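Local coordinates for protein farnesyl pyrophosphate synthase (PDB 3ZOU) that probably makes farnesyl diphosphate by joining isopentenyl diphosphate to geranyl diphosphate, which it binds beside magnesium ions, at residues 57-62 and 275-280. Sequence-based numbering, arbitrary orientation.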
loop_
_atom_site.group_PDB
_atom_site.type_symbol
_atom_site.label_atom_id
_atom_site.label_comp_id
_atom_site.label_asym_id
_atom_site.label_seq_id
_atom_site.Cartn_x
_atom_site.Cartn_y
_atom_site.Cartn_z
ATOM N N GLU A 57 12.571 3.945 -22.477
ATOM C CA GLU A 57 13.137 4.026 -23.876
ATOM C C GLU A 57 13.773 5.370 -24.156
ATOM O O GLU A 57 14.821 5.455 -24.858
ATOM C CB GLU A 57 12.105 3.698 -24.931
ATOM C CG GLU A 57 11.555 2.312 -24.875
ATOM C CD GLU A 57 10.523 2.103 -26.037
ATOM O OE1 GLU A 57 10.701 2.633 -27.143
ATOM O OE2 GLU A 57 9.484 1.488 -25.838
ATOM N N ALA A 58 13.215 6.435 -23.612
ATOM C CA ALA A 58 13.716 7.782 -23.815
ATOM C C ALA A 58 15.144 7.889 -23.367
ATOM O O ALA A 58 15.921 8.703 -23.903
ATOM C CB ALA A 58 12.864 8.826 -23.087
ATOM N N LEU A 59 15.515 7.107 -22.334
ATOM C CA LEU A 59 16.886 7.137 -21.777
ATOM C C LEU A 59 17.712 5.996 -22.298
ATOM O O LEU A 59 18.771 5.729 -21.737
ATOM C CB LEU A 59 16.879 7.093 -20.230
ATOM C CG LEU A 59 16.194 8.312 -19.581
ATOM C CD1 LEU A 59 16.338 8.237 -18.077
ATOM C CD2 LEU A 59 16.633 9.678 -20.048
ATOM N N GLY A 60 17.210 5.330 -23.334
ATOM C CA GLY A 60 17.918 4.197 -23.999
ATOM C C GLY A 60 17.788 2.826 -23.375
ATOM O O GLY A 60 18.539 1.902 -23.760
ATOM N N GLY A 61 16.876 2.641 -22.407
ATOM C CA GLY A 61 16.671 1.320 -21.832
ATOM C C GLY A 61 15.771 0.445 -22.641
ATOM O O GLY A 61 14.842 0.912 -23.252
ATOM N N ALA A 62 16.045 -0.856 -22.684
ATOM C CA ALA A 62 15.127 -1.774 -23.328
ATOM C C ALA A 62 13.807 -1.752 -22.508
ATOM O O ALA A 62 13.875 -1.827 -21.293
ATOM C CB ALA A 62 15.708 -3.180 -23.343
ATOM N N ASP A 275 13.765 18.608 -25.214
ATOM C CA ASP A 275 14.783 19.137 -26.143
ATOM C C ASP A 275 16.116 18.524 -25.809
ATOM O O ASP A 275 16.527 18.404 -24.629
ATOM C CB ASP A 275 14.843 20.663 -26.121
ATOM C CG ASP A 275 13.707 21.282 -26.884
ATOM O OD1 ASP A 275 13.146 20.608 -27.797
ATOM O OD2 ASP A 275 13.402 22.465 -26.590
ATOM N N GLY A 276 16.799 18.049 -26.824
ATOM C CA GLY A 276 18.074 17.393 -26.547
ATOM C C GLY A 276 17.983 15.917 -26.255
ATOM O O GLY A 276 18.989 15.204 -26.343
ATOM N N PHE A 277 16.793 15.398 -25.943
ATOM C CA PHE A 277 16.679 13.970 -25.889
ATOM C C PHE A 277 16.758 13.419 -27.311
ATOM O O PHE A 277 16.304 14.053 -28.263
ATOM C CB PHE A 277 15.353 13.510 -25.261
ATOM C CG PHE A 277 15.319 13.596 -23.764
ATOM C CD1 PHE A 277 15.369 14.813 -23.115
ATOM C CD2 PHE A 277 15.203 12.457 -23.017
ATOM C CE1 PHE A 277 15.303 14.906 -21.727
ATOM C CE2 PHE A 277 15.138 12.544 -21.614
ATOM C CZ PHE A 277 15.184 13.753 -20.988
ATOM N N PRO A 278 17.229 12.186 -27.426
ATOM C CA PRO A 278 17.340 11.576 -28.733
ATOM C C PRO A 278 16.020 11.153 -29.336
ATOM O O PRO A 278 14.932 11.324 -28.733
ATOM C CB PRO A 278 18.192 10.336 -28.464
ATOM C CG PRO A 278 17.896 9.958 -27.058
ATOM C CD PRO A 278 17.699 11.271 -26.354
ATOM N N PRO A 279 16.075 10.549 -30.546
ATOM C CA PRO A 279 14.859 10.078 -31.161
ATOM C C PRO A 279 14.076 9.026 -30.360
ATOM O O PRO A 279 12.868 8.833 -30.611
ATOM C CB PRO A 279 15.368 9.479 -32.495
ATOM C CG PRO A 279 16.448 10.423 -32.838
ATOM C CD PRO A 279 17.209 10.532 -31.532
ATOM N N SER A 280 14.741 8.284 -29.476
ATOM C CA SER A 280 14.042 7.247 -28.724
ATOM C C SER A 280 12.992 7.903 -27.755
ATOM O O SER A 280 12.148 7.174 -27.202
ATOM C CB SER A 280 15.007 6.367 -27.910
ATOM O OG SER A 280 15.726 7.164 -27.027
HETATM O O HOH W 1 11.882 4.784 -28.455
#
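E57 meets S280 twice, once through its backbone and once through a water. Its carbonyl O accepts a hydrogen bond of 2.9 Å from S280 OG. The approach is bent, with a C=O...OG angle of 135°, and the hydroxyl sits 30° from the carbonyl plane. The CB of S280 points at segment 57-62, and chi1 of 59° places OG between its backbone N and carbonyl carbon, within reach of E57 O. The same E57 O also takes G60 N, at 2.8 Å, from the opposite face of its plane. Two donors therefore grip one carbonyl. A water donates to both E57 OE1 and S280 O and so bridges the two segments. The other carboxylate oxygen, OE2, is hydrogen-bonded to Y6 OH.

A58 follows, with its CA 4.9 Å from that of S280. Its carbonyl O lies at the edge of the F277 ring, near the ring plane, 3.9 Å from F277 CD2. P278 CG lies 3.9 Å from A58 O. Helix 47-58 ends here in a Schellman motif, with G60 as the C-prime residue at positive phi and G61 N hydrogen-bonded to the carbonyl of the residue before E57. The contact joins this end to the loop between helices 256-273 and 282-293, in the mostly helical fold of the polyprenyl synthetase family. It lies at the surface, its centre about 20 Å from the centre of the chain.

L59 starts out away from the loop, but its CD2 methyl returns to F277 CE2 at 3.6 Å. The leucine meets the ring obliquely. Both side chains also rest on L208 of helix 202-227. On the loop side, R285 donates to the carbonyls of F277 and P278.

G60 comes near the loop only at its N, 4.4 Å from S280 OG, with no hydrogen bond.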